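PDB 5KZS: putative cell surface protein, similar to internalin proteins from Listeria monocytogenes EGD-e, which is of unknown function but, as a leucine-rich-repeat relative of the internalins, probably acts at the bacterial surface in adhesion or invasion of host cells. Local coordinates for residues E308-P311 with G312-F316. Sequence-based numbering, arbitrary orientation.
Sequences ELSP and GVYNF
A tyrosine corner marks the start of strand 312-320: Tyr314 folds back over the preceding loop and bonds through its hydroxyl to the backbone of Ser310, four residues earlier. The assignment rests on sequence as well as geometry, since residues Leu309 to Tyr314 spell LSPGVY, matching the LxPGxY pattern of this motif in Greek-key beta-sandwiches. Tyr314 OH is the donor, and it lies 2.7 Å from Ser310 O. The approach is bent, with a C=O...OH angle of 133° and the donor tilted 29° from the carbonyl plane; seen from the ring, however, Ser310 O sits at the edge, near the ring plane. Tyr314 CG stands anti to its own carbonyl carbon (chi1 -68°), which sends the ring back toward the loop rather than along the strand. Between donor and acceptor the chain rounds Pro311 and then Gly312, whose almost fully extended backbone is one that glycine adopts readily.

Leu309 packs against one face of the Tyr314 ring, whereas the bonded carbonyl sits at its edge. Leu309 CB lies 4.0 Å from Tyr314 CZ, while Leu309 CD1 is 4.2 Å above the plane of the Tyr314 ring, displaced toward the rim. Leu309 CD1 also meets the edge of the Phe316 ring, 4.0 Å from Phe316 CZ, so one leucine branch bridges the two aromatics two residues apart on the strand. Farther out, Tyr314 packs edge-to-face with Tyr283, and backbone bonds tie Gly312, Tyr314 and Phe316 to strand 331-339 in the C-terminal sheet.

A single short hydrogen bond thus satisfies the Ser310 carbonyl and fixes where the phenol points, while the apolar contacts of Leu309 limit how far the ring can swing. Together they fasten the loop to the beginning of its strand, consistent with the immunoglobulin-like domain that follows the repeats in internalins.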
ATOM      1  N   GLU A 308     -41.058  13.653  11.580  1.00 90.72           N
ATOM      2  CA  GLU A 308     -42.317  12.914  11.438  1.00 94.35           C
ATOM      3  C   GLU A 308     -42.296  11.534  12.099  1.00 94.57           C
ATOM      4  O   GLU A 308     -43.290  10.819  12.066  1.00 97.64           O
ATOM      5  CB  GLU A 308     -42.688  12.792   9.954  1.00 97.51           C
ATOM      6  CG  GLU A 308     -43.142  14.106   9.333  1.00100.79           C
ATOM      7  CD  GLU A 308     -42.686  14.272   7.887  1.00103.53           C
ATOM      8  OE1 GLU A 308     -43.304  13.673   6.975  1.00102.82           O
ATOM      9  OE2 GLU A 308     -41.707  15.023   7.662  1.00106.26           O
ATOM     10  N   LEU A 309     -41.192  11.178  12.739  1.00 95.33           N
ATOM     11  CA  LEU A 309     -40.989   9.810  13.220  1.00 97.62           C
ATOM     12  C   LEU A 309     -41.624   9.569  14.594  1.00 98.39           C
ATOM     13  O   LEU A 309     -41.496  10.409  15.500  1.00 95.33           O
ATOM     14  CB  LEU A 309     -39.488   9.506  13.317  1.00 98.08           C
ATOM     15  CG  LEU A 309     -38.633   9.765  12.079  1.00 96.09           C
ATOM     16  CD1 LEU A 309     -37.161   9.716  12.458  1.00 96.25           C
ATOM     17  CD2 LEU A 309     -38.966   8.754  10.996  1.00 96.00           C
ATOM     18  N   SER A 310     -42.274   8.410  14.751  1.00 99.99           N
ATOM     19  CA  SER A 310     -42.760   7.952  16.067  1.00102.15           C
ATOM     20  C   SER A 310     -41.586   7.502  16.952  1.00102.84           C
ATOM     21  O   SER A 310     -40.497   7.229  16.437  1.00100.45           O
ATOM     22  CB  SER A 310     -43.817   6.832  15.938  1.00103.57           C
ATOM     23  OG  SER A 310     -43.936   6.342  14.613  1.00103.28           O
ATOM     24  N   PRO A 311     -41.796   7.439  18.288  1.00106.06           N
ATOM     25  CA  PRO A 311     -40.722   7.015  19.187  1.00105.81           C
ATOM     26  C   PRO A 311     -40.167   5.652  18.817  1.00105.29           C
ATOM     27  O   PRO A 311     -40.936   4.735  18.514  1.00105.75           O
ATOM     28  CB  PRO A 311     -41.408   6.956  20.553  1.00108.38           C
ATOM     29  CG  PRO A 311     -42.494   7.962  20.456  1.00108.69           C
ATOM     30  CD  PRO A 311     -42.998   7.831  19.049  1.00108.15           C
ATOM     31  N   GLY A 312     -38.843   5.542  18.826  1.00103.56           N
ATOM     32  CA  GLY A 312     -38.176   4.298  18.476  1.00104.48           C
ATOM     33  C   GLY A 312     -36.682   4.422  18.268  1.00103.57           C
ATOM     34  O   GLY A 312     -36.083   5.481  18.499  1.00101.11           O
ATOM     35  N   VAL A 313     -36.098   3.313  17.820  1.00104.12           N
ATOM     36  CA  VAL A 313     -34.665   3.180  17.618  1.00102.29           C
ATOM     37  C   VAL A 313     -34.447   2.979  16.123  1.00100.45           C
ATOM     38  O   VAL A 313     -34.930   2.005  15.546  1.00102.29           O
ATOM     39  CB  VAL A 313     -34.127   2.003  18.455  1.00104.44           C
ATOM     40  CG1 VAL A 313     -32.714   1.607  18.033  1.00104.67           C
ATOM     41  CG2 VAL A 313     -34.187   2.363  19.943  1.00104.77           C
ATOM     42  N   TYR A 314     -33.720   3.911  15.510  1.00 97.28           N
ATOM     43  CA  TYR A 314     -33.598   3.993  14.060  1.00 95.53           C
ATOM     44  C   TYR A 314     -32.148   3.880  13.589  1.00 93.80           C
ATOM     45  O   TYR A 314     -31.307   4.697  13.973  1.00 92.25           O
ATOM     46  CB  TYR A 314     -34.166   5.330  13.593  1.00 95.29           C
ATOM     47  CG  TYR A 314     -35.662   5.459  13.757  1.00 98.16           C
ATOM     48  CD1 TYR A 314     -36.538   4.862  12.844  1.00100.02           C
ATOM     49  CD2 TYR A 314     -36.211   6.190  14.812  1.00 99.59           C
ATOM     50  CE1 TYR A 314     -37.918   4.985  12.984  1.00101.22           C
ATOM     51  CE2 TYR A 314     -37.590   6.322  14.956  1.00100.78           C
ATOM     52  CZ  TYR A 314     -38.437   5.721  14.042  1.00100.60           C
ATOM     53  OH  TYR A 314     -39.795   5.851  14.182  1.00100.37           O
ATOM     54  N   ASN A 315     -31.864   2.890  12.743  1.00 93.08           N
ATOM     55  CA  ASN A 315     -30.540   2.761  12.127  1.00 91.39           C
ATOM     56  C   ASN A 315     -30.460   3.695  10.932  1.00 88.47           C
ATOM     57  O   ASN A 315     -30.972   3.382   9.857  1.00 89.08           O
ATOM     58  CB  ASN A 315     -30.275   1.322  11.690  1.00 93.14           C
ATOM     59  CG  ASN A 315     -30.222   0.364  12.858  1.00 96.71           C
ATOM     60  OD1 ASN A 315     -29.590   0.645  13.874  1.00 98.91           O
ATOM     61  ND2 ASN A 315     -30.885  -0.778  12.722  1.00 99.72           N
ATOM     62  N   PHE A 316     -29.823   4.846  11.122  1.00 86.50           N
ATOM     63  CA  PHE A 316     -29.725   5.858  10.066  1.00 84.64           C
ATOM     64  C   PHE A 316     -28.463   5.707   9.245  1.00 83.91           C
ATOM     65  O   PHE A 316     -27.499   5.062   9.676  1.00 84.93           O
ATOM     66  CB  PHE A 316     -29.802   7.278  10.645  1.00 84.03           C
ATOM     67  CG  PHE A 316     -31.192   7.853  10.631  1.00 85.28           C
ATOM     68  CD1 PHE A 316     -32.101   7.545  11.642  1.00 86.56           C
ATOM     69  CD2 PHE A 316     -31.605   8.680   9.587  1.00 84.19           C
ATOM     70  CE1 PHE A 316     -33.389   8.059  11.618  1.00 87.50           C
ATOM     71  CE2 PHE A 316     -32.885   9.196   9.559  1.00 84.50           C
ATOM     72  CZ  PHE A 316     -33.779   8.886  10.575  1.00 86.83           C
TER